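Local structure of ErfK/YbiS/YcfS/YnhG family protein (Xylanimonas cellulosilytica, 4LPQ) at residues 26-31 against 35-40; 50-55 against 66-71; 107-112 against 190-195. The protein probably acts as a peptidoglycan L,D-transpeptidase in bacterial cell-wall biogenesis, the crystallised portion joining a putative peptidoglycan-binding domain to the catalytic domain. All coordinates share one frame; numbering follows the deposited sequence.

Contact 1: residues 26-31 against 35-40; sequences RLMDLG and LKADGD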
# COMPACT_ATOMS: atom_id res chain seq x y z
N ARG A 26 -1.87 -9.38 -14.84
CA ARG A 26 -0.89 -10.12 -14.10
C ARG A 26 -0.76 -9.65 -12.62
O ARG A 26 -0.74 -10.47 -11.69
CB ARG A 26 0.45 -10.01 -14.80
CG ARG A 26 1.59 -10.74 -14.14
CD ARG A 26 1.30 -12.24 -14.05
NE ARG A 26 2.50 -12.93 -13.69
CZ ARG A 26 2.55 -14.19 -13.25
NH1 ARG A 26 1.41 -14.88 -13.08
NH2 ARG A 26 3.69 -14.80 -12.95
N LEU A 27 -0.75 -8.32 -12.44
CA LEU A 27 -0.79 -7.77 -11.11
C LEU A 27 -2.00 -8.25 -10.33
O LEU A 27 -1.89 -8.67 -9.17
CB LEU A 27 -0.75 -6.24 -11.16
CG LEU A 27 0.58 -5.64 -11.63
CD1 LEU A 27 0.40 -4.22 -12.00
CD2 LEU A 27 1.66 -5.79 -10.55
N MSE A 28 -3.14 -8.18 -11.01
CA MSE A 28 -4.40 -8.64 -10.35
C MSE A 28 -4.25 -10.09 -9.93
O MSE A 28 -4.61 -10.48 -8.79
CB MSE A 28 -5.56 -8.41 -11.31
CG MSE A 28 -6.91 -8.58 -10.58
SE MSE A 28 -8.43 -8.38 -11.75
CE MSE A 28 -8.07 -6.59 -12.39
N ASP A 29 -3.79 -10.93 -10.87
CA ASP A 29 -3.64 -12.37 -10.61
C ASP A 29 -2.74 -12.67 -9.43
O ASP A 29 -2.95 -13.64 -8.65
CB ASP A 29 -3.13 -13.11 -11.85
CG ASP A 29 -4.11 -13.09 -13.03
OD1 ASP A 29 -5.32 -12.83 -12.87
OD2 ASP A 29 -3.61 -13.49 -14.13
N LEU A 30 -1.67 -11.88 -9.28
CA LEU A 30 -0.70 -12.07 -8.24
C LEU A 30 -1.10 -11.44 -6.92
O LEU A 30 -0.35 -11.60 -5.93
CB LEU A 30 0.65 -11.54 -8.68
CG LEU A 30 1.36 -12.27 -9.81
CD1 LEU A 30 2.61 -11.48 -10.20
CD2 LEU A 30 1.72 -13.66 -9.41
N GLY A 31 -2.22 -10.73 -6.87
CA GLY A 31 -2.71 -10.16 -5.63
C GLY A 31 -2.33 -8.76 -5.30
O GLY A 31 -2.65 -8.25 -4.24
N LEU A 35 -8.22 -2.92 -9.39
CA LEU A 35 -9.62 -3.27 -9.68
C LEU A 35 -9.94 -3.54 -11.14
O LEU A 35 -10.86 -4.31 -11.44
CB LEU A 35 -10.55 -2.17 -9.13
CG LEU A 35 -10.57 -1.92 -7.67
CD1 LEU A 35 -11.55 -0.84 -7.29
CD2 LEU A 35 -10.92 -3.20 -6.98
N LYS A 36 -9.24 -2.84 -12.08
CA LYS A 36 -9.60 -2.85 -13.51
C LYS A 36 -8.41 -3.15 -14.36
O LYS A 36 -7.31 -2.62 -14.18
CB LYS A 36 -10.01 -1.44 -13.92
CG LYS A 36 -11.34 -0.98 -13.45
CD LYS A 36 -11.88 0.11 -14.37
CE LYS A 36 -10.92 1.28 -14.41
NZ LYS A 36 -11.73 2.47 -14.70
N ALA A 37 -8.59 -4.08 -15.29
CA ALA A 37 -7.62 -4.31 -16.36
C ALA A 37 -8.25 -3.78 -17.62
O ALA A 37 -9.01 -4.49 -18.28
CB ALA A 37 -7.28 -5.77 -16.50
N ASP A 38 -8.00 -2.53 -17.92
CA ASP A 38 -8.59 -1.83 -19.04
C ASP A 38 -7.64 -1.33 -20.10
O ASP A 38 -8.05 -0.74 -21.11
CB ASP A 38 -9.44 -0.62 -18.55
CG ASP A 38 -8.63 0.46 -17.82
OD1 ASP A 38 -7.40 0.31 -17.67
OD2 ASP A 38 -9.27 1.48 -17.47
N GLY A 39 -6.34 -1.53 -19.90
CA GLY A 39 -5.32 -1.14 -20.84
C GLY A 39 -4.85 0.30 -20.73
O GLY A 39 -3.98 0.71 -21.54
N ASP A 40 -5.29 1.03 -19.71
CA ASP A 40 -4.82 2.39 -19.49
C ASP A 40 -4.06 2.50 -18.18
O ASP A 40 -4.61 2.23 -17.13
CB ASP A 40 -5.98 3.35 -19.44
CG ASP A 40 -6.68 3.47 -20.78
OD1 ASP A 40 -6.12 3.28 -21.87
OD2 ASP A 40 -7.89 3.88 -20.81
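Met28, present as selenomethionine, reaches from the last turns of its helix to the backbone of Leu35, Lys36 and Ala37. Its CB already points toward the loop 35-40, although the nearest CA pair, Met28 and Leu35, is 7.5 Å apart. CG lies anti to the backbone N (chi1 -168°), which carries the chain outward from the helix; CG and SE make none of the close approaches to 35-40, so the span is bridged at the tip. There the chain bends at chi3 (-58°) and turns the terminal methyl onto the loop. CE lies 3.7 Å from Leu35 O and 3.9 Å from Lys36 N, so it meets the peptide link between those residues, and it is also 3.9 Å from Ala37 N. Its one apolar side-chain partner across the contact is Ala37 CB, at 4.3 Å from CE. These are van der Waals contacts, and with 98 Å² buried in total the patch is small and lies at the surface. The setting is the first helix and the following loop of the putative peptidoglycan-binding domain, a small three-helix unit. The helix closes at Gly31, whose positive phi and N-H bond to Met28 O belong to a Schellman motif. Ala37 points its methyl at the same helix and also rests on Leu21, Gln24 and Gln25. Just beyond it, Asp38 OD1 accepts from Asp40 N at 3.0 Å, forming an Asx turn; that donor stands 55° out of the carboxylate plane. Gln24 clasps this turn from the helix, giving its NE2 to Asp38 OD1 and taking Gly39 N on OE1, while Met28 also packs on Ile34, just before Leu35.

Contact 2: residues 50-55 against 66-71; sequences WAFQKA and PQTQAA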
# COMPACT_ATOMS: atom_id res chain seq x y z
N TRP A 50 3.87 0.30 -8.19
CA TRP A 50 4.74 0.68 -7.08
C TRP A 50 4.74 -0.39 -6.02
O TRP A 50 5.77 -0.75 -5.50
CB TRP A 50 4.32 2.00 -6.52
CG TRP A 50 4.70 3.22 -7.35
CD1 TRP A 50 5.63 3.31 -8.33
CD2 TRP A 50 4.16 4.53 -7.21
NE1 TRP A 50 5.74 4.60 -8.79
CE2 TRP A 50 4.85 5.40 -8.14
CE3 TRP A 50 3.20 5.08 -6.40
CZ2 TRP A 50 4.54 6.73 -8.27
CZ3 TRP A 50 2.90 6.42 -6.50
CH2 TRP A 50 3.56 7.23 -7.41
N ALA A 51 3.55 -0.95 -5.69
CA ALA A 51 3.51 -2.05 -4.71
C ALA A 51 4.34 -3.21 -5.15
O ALA A 51 5.02 -3.85 -4.37
CB ALA A 51 2.11 -2.47 -4.49
N PHE A 52 4.27 -3.53 -6.45
CA PHE A 52 5.02 -4.64 -6.98
C PHE A 52 6.51 -4.44 -6.92
O PHE A 52 7.28 -5.27 -6.48
CB PHE A 52 4.59 -4.93 -8.42
CG PHE A 52 5.29 -6.15 -8.96
CD1 PHE A 52 4.87 -7.41 -8.61
CD2 PHE A 52 6.43 -6.05 -9.70
CE1 PHE A 52 5.60 -8.51 -8.93
CE2 PHE A 52 7.15 -7.19 -10.08
CZ PHE A 52 6.75 -8.45 -9.66
N GLN A 53 6.95 -3.27 -7.41
CA GLN A 53 8.38 -2.93 -7.37
C GLN A 53 8.88 -2.92 -5.94
O GLN A 53 9.97 -3.42 -5.67
CB GLN A 53 8.71 -1.63 -8.11
CG GLN A 53 8.45 -1.69 -9.60
CD GLN A 53 8.69 -0.43 -10.31
OE1 GLN A 53 8.34 0.65 -9.86
NE2 GLN A 53 9.30 -0.60 -11.48
N LYS A 54 8.13 -2.29 -5.04
CA LYS A 54 8.49 -2.37 -3.62
C LYS A 54 8.64 -3.79 -3.08
O LYS A 54 9.62 -4.13 -2.45
CB LYS A 54 7.42 -1.63 -2.80
CG LYS A 54 7.46 -0.11 -2.94
CD LYS A 54 6.27 0.55 -2.29
CE LYS A 54 6.43 2.01 -2.05
NZ LYS A 54 5.27 2.52 -1.21
N ALA A 55 7.65 -4.62 -3.37
CA ALA A 55 7.64 -5.95 -2.84
C ALA A 55 8.89 -6.71 -3.33
O ALA A 55 9.53 -7.45 -2.62
CB ALA A 55 6.38 -6.65 -3.25
N PRO A 66 12.96 -4.28 -18.24
CA PRO A 66 13.37 -5.71 -18.28
C PRO A 66 13.39 -6.39 -16.89
O PRO A 66 12.91 -7.53 -16.70
CB PRO A 66 14.77 -5.64 -18.90
CG PRO A 66 14.64 -4.50 -19.89
CD PRO A 66 13.81 -3.48 -19.15
N GLN A 67 13.96 -5.71 -15.87
CA GLN A 67 14.06 -6.31 -14.56
C GLN A 67 12.71 -6.50 -13.89
O GLN A 67 12.47 -7.54 -13.25
CB GLN A 67 15.01 -5.51 -13.72
CG GLN A 67 15.38 -6.15 -12.39
CD GLN A 67 16.30 -5.33 -11.53
OE1 GLN A 67 16.32 -4.14 -11.60
NE2 GLN A 67 17.00 -6.02 -10.67
N THR A 68 11.86 -5.48 -13.97
CA THR A 68 10.51 -5.61 -13.43
C THR A 68 9.72 -6.70 -14.11
O THR A 68 9.05 -7.51 -13.46
CB THR A 68 9.79 -4.24 -13.39
OG1 THR A 68 10.49 -3.31 -12.60
CG2 THR A 68 8.40 -4.39 -12.82
N GLN A 69 9.85 -6.79 -15.42
CA GLN A 69 9.17 -7.83 -16.17
C GLN A 69 9.64 -9.21 -15.72
O GLN A 69 8.84 -10.11 -15.61
CB GLN A 69 9.41 -7.63 -17.68
CG GLN A 69 8.74 -8.66 -18.52
CD GLN A 69 7.25 -8.46 -18.49
OE1 GLN A 69 6.75 -7.36 -18.61
NE2 GLN A 69 6.54 -9.57 -18.36
N ALA A 70 10.94 -9.36 -15.48
CA ALA A 70 11.43 -10.62 -15.00
C ALA A 70 10.79 -11.04 -13.69
O ALA A 70 10.44 -12.21 -13.48
CB ALA A 70 12.96 -10.63 -14.91
N ALA A 71 10.64 -10.06 -12.79
CA ALA A 71 10.03 -10.36 -11.50
C ALA A 71 8.54 -10.69 -11.68
O ALA A 71 7.99 -11.56 -10.96
CB ALA A 71 10.30 -9.20 -10.56
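Phe52 and Gln53 reach side by side across to Thr68 and Ala71. Phe52 brings the far end of its ring: CZ is 3.5 Å from Ala71 C and 3.7 Å from Ala71 CB. Ala71 C and O both sit at the ring edge, close to its plane, so the aromatic rim abuts the helix backbone. Along the flank of the ring, CD2 passes Thr68 CG2 at 4.0 Å, the two side chains sliding past each other in opposite directions. With Phe52 CG anti to the backbone N (chi1 -176°), the ring extends toward helix 66-74. Thr68 is two-sided: its methyl serves the ring, and its hydroxyl serves the glutamine. Gln53 NE2 donates to Thr68 OG1 at 3.2 Å with a nearly straight N-H...O angle of 169°, and OG1 lies in the amide plane. Gln53 starts off to the side of its helix, but its extended chain beyond CG brings the amide up to Thr68, crossing it at about a right angle. A second shell fixes this amide: OE1 accepts from Gly62 N, and NE2 also donates to Asp61 OD1. With partners on both ends, the amide is held against flipping, and its buried polar atoms are satisfied. Tyr32 meets the Phe52 ring edge-to-face, and Leu58 touches Thr68. The axes of segments 50-55 and 66-71 approach to 10.6 Å and cross at 84°, close to perpendicular; they lie on the second and third helices of the putative peptidoglycan-binding domain. Helix 43-56 is thus sandwiched: helix 18-30 flanks it, Ala55 touches Ile96 of strand 96-101, and Trp50 and Ala51 touch Asn110 of strand 104-110.

Contact 3: residues 107-112 against 190-195; sequences RIINAS and NWLWDS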
# COMPACT_ATOMS: atom_id res chain seq x y z
N ARG A 107 -3.82 -9.77 -0.46
CA ARG A 107 -3.51 -8.60 -1.29
C ARG A 107 -2.28 -7.93 -0.79
O ARG A 107 -1.95 -7.91 0.41
CB ARG A 107 -4.62 -7.48 -1.33
CG ARG A 107 -5.91 -7.74 -2.03
CD ARG A 107 -5.83 -8.00 -3.53
NE ARG A 107 -7.19 -8.13 -4.03
CZ ARG A 107 -7.89 -9.28 -3.95
NH1 ARG A 107 -7.38 -10.37 -3.40
NH2 ARG A 107 -9.14 -9.34 -4.34
N ILE A 108 -1.57 -7.34 -1.75
CA ILE A 108 -0.45 -6.45 -1.49
C ILE A 108 -0.91 -5.05 -1.90
O ILE A 108 -1.33 -4.88 -3.06
CB ILE A 108 0.82 -6.83 -2.29
CG1 ILE A 108 1.23 -8.28 -2.11
CG2 ILE A 108 1.96 -5.87 -1.87
CD1 ILE A 108 0.65 -9.23 -3.09
N ILE A 109 -0.74 -4.07 -1.00
CA ILE A 109 -1.26 -2.73 -1.20
C ILE A 109 -0.10 -1.74 -1.04
O ILE A 109 0.64 -1.83 -0.03
CB ILE A 109 -2.42 -2.48 -0.21
CG1 ILE A 109 -3.63 -3.29 -0.61
CG2 ILE A 109 -2.79 -1.02 -0.13
CD1 ILE A 109 -4.64 -3.51 0.49
N ASN A 110 0.02 -0.79 -2.00
CA ASN A 110 1.02 0.24 -1.82
C ASN A 110 0.69 1.10 -0.59
O ASN A 110 -0.43 1.52 -0.37
CB ASN A 110 1.03 1.11 -3.07
CG ASN A 110 2.12 2.17 -3.05
OD1 ASN A 110 3.28 1.82 -2.88
ND2 ASN A 110 1.72 3.43 -3.21
N ALA A 111 1.73 1.38 0.23
CA ALA A 111 1.59 2.12 1.48
C ALA A 111 2.66 3.19 1.61
O ALA A 111 3.71 3.13 0.96
CB ALA A 111 1.60 1.15 2.70
N SER A 112 2.44 4.17 2.52
CA SER A 112 3.44 5.10 2.88
C SER A 112 3.27 5.45 4.30
O SER A 112 2.20 5.84 4.76
CB SER A 112 3.35 6.35 1.97
OG SER A 112 4.37 7.29 2.25
N ASN A 190 -11.25 1.04 1.01
CA ASN A 190 -12.59 0.58 0.86
C ASN A 190 -12.64 -0.93 0.74
O ASN A 190 -13.52 -1.59 1.33
CB ASN A 190 -13.29 1.25 -0.35
CG ASN A 190 -13.49 2.74 -0.18
OD1 ASN A 190 -13.57 3.26 0.92
ND2 ASN A 190 -13.60 3.41 -1.32
N TRP A 191 -11.68 -1.49 0.02
CA TRP A 191 -11.56 -2.91 -0.11
C TRP A 191 -11.33 -3.59 1.25
O TRP A 191 -12.02 -4.58 1.61
CB TRP A 191 -10.54 -3.33 -1.14
CG TRP A 191 -10.38 -4.80 -1.31
CD1 TRP A 191 -11.18 -5.59 -2.10
CD2 TRP A 191 -9.50 -5.69 -0.59
NE1 TRP A 191 -10.80 -6.93 -1.93
CE2 TRP A 191 -9.79 -7.01 -1.01
CE3 TRP A 191 -8.48 -5.49 0.34
CZ2 TRP A 191 -9.12 -8.11 -0.49
CZ3 TRP A 191 -7.81 -6.57 0.85
CH2 TRP A 191 -8.10 -7.90 0.43
N LEU A 192 -10.40 -3.07 2.04
CA LEU A 192 -10.12 -3.56 3.38
C LEU A 192 -11.38 -3.54 4.22
O LEU A 192 -11.66 -4.53 4.90
CB LEU A 192 -9.03 -2.73 4.01
CG LEU A 192 -7.62 -2.93 3.46
CD1 LEU A 192 -6.67 -1.86 3.99
CD2 LEU A 192 -7.09 -4.32 3.73
N TRP A 193 -12.15 -2.43 4.22
CA TRP A 193 -13.33 -2.31 5.01
C TRP A 193 -14.43 -3.24 4.57
O TRP A 193 -15.09 -3.91 5.38
CB TRP A 193 -13.84 -0.89 5.03
CG TRP A 193 -13.29 0.06 5.97
CD1 TRP A 193 -12.06 0.72 5.85
CD2 TRP A 193 -13.96 0.63 7.11
NE1 TRP A 193 -11.94 1.62 6.86
CE2 TRP A 193 -13.07 1.60 7.66
CE3 TRP A 193 -15.18 0.46 7.70
CZ2 TRP A 193 -13.39 2.40 8.72
CZ3 TRP A 193 -15.49 1.22 8.76
CH2 TRP A 193 -14.62 2.21 9.26
N ASP A 194 -14.75 -3.19 3.28
CA ASP A 194 -16.05 -3.60 2.75
C ASP A 194 -16.05 -4.96 2.08
O ASP A 194 -17.04 -5.60 2.03
CB ASP A 194 -16.62 -2.57 1.80
CG ASP A 194 -16.84 -1.21 2.39
OD1 ASP A 194 -17.06 -1.11 3.61
OD2 ASP A 194 -16.74 -0.23 1.56
N SER A 195 -14.91 -5.34 1.55
CA SER A 195 -14.79 -6.60 0.82
C SER A 195 -14.05 -7.64 1.62
O SER A 195 -14.54 -8.75 1.86
CB SER A 195 -14.18 -6.38 -0.59
OG SER A 195 -14.12 -7.60 -1.30
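Strand 107-110, with Arg107 and Ile109, and helix 190-195, with Trp191 and Leu192, are inclined at 141° between their N-to-C directions, oblique and nearer antiparallel than parallel, with axes 11.6 Å apart at their closest, a gap bridged by side chains. Arg107 is laid over Trp191. In the conformer described, one of two deposited, the arginine's CG sits 3.6 Å from the centroid of the Trp191 six-membered ring and 24° off its normal, a CH-pi contact over the face, offset toward the rim at atom CH2. Arg107 CG is 3.3 Å from Trp191 CH2. A bend at chi2 folds the rest of the chain back along the same indole, so that Trp191 CZ2 lies over the centre of one guanidinium face, 3.9 Å from Arg107 CZ. The two planes are tilted by 31°, so the overlap is not a flat stack; because it belongs to this conformer, the guanidinium placement is less certain. Trp191 reaches this place because its CG is anti to the backbone N, extending the indole toward the strand. These elements belong to the catalytic domain of the L,D-transpeptidase (YkuD) fold, where helix 186-196 packs on a mixed beta-sheet. Two residues along the strand from Arg107, Ile109 meets Leu192 tip to tip, CD1 to CD2 at 4.1 Å, while Ile109 CD1 approaches Trp191 CE3 obliquely at 4.3 Å and the side chain also packs on Val184 of strand 182-184. The side chain of Leu192 lies about 9 Å from that of His167, the predicted proton donor/acceptor, and is not in contact with it. Phe33 reaches the same apolar layer from the putative peptidoglycan-binding domain, touching both Ile109 and the Trp191 ring.

Contacts 1, 2 and 3 follow one another along the chain without interleaving. The first two lie 14 Å apart, centre to centre, in the putative peptidoglycan-binding domain, where helices 18-30 and 43-56 meet through Leu27 CD2 and Phe52 CB at 3.7 Å. Contact 3 belongs to the catalytic domain, its centre 15 Å from contact 1 and 19 Å from contact 2. Its strand nevertheless touches both: Gly31 O is 2.9 Å from Ile108 N, probably a hydrogen bond, and Lys54 NZ lies 2.7 Å from Asn110 OD1. Strand 104-110 is therefore a seam, joining the two domains along its length.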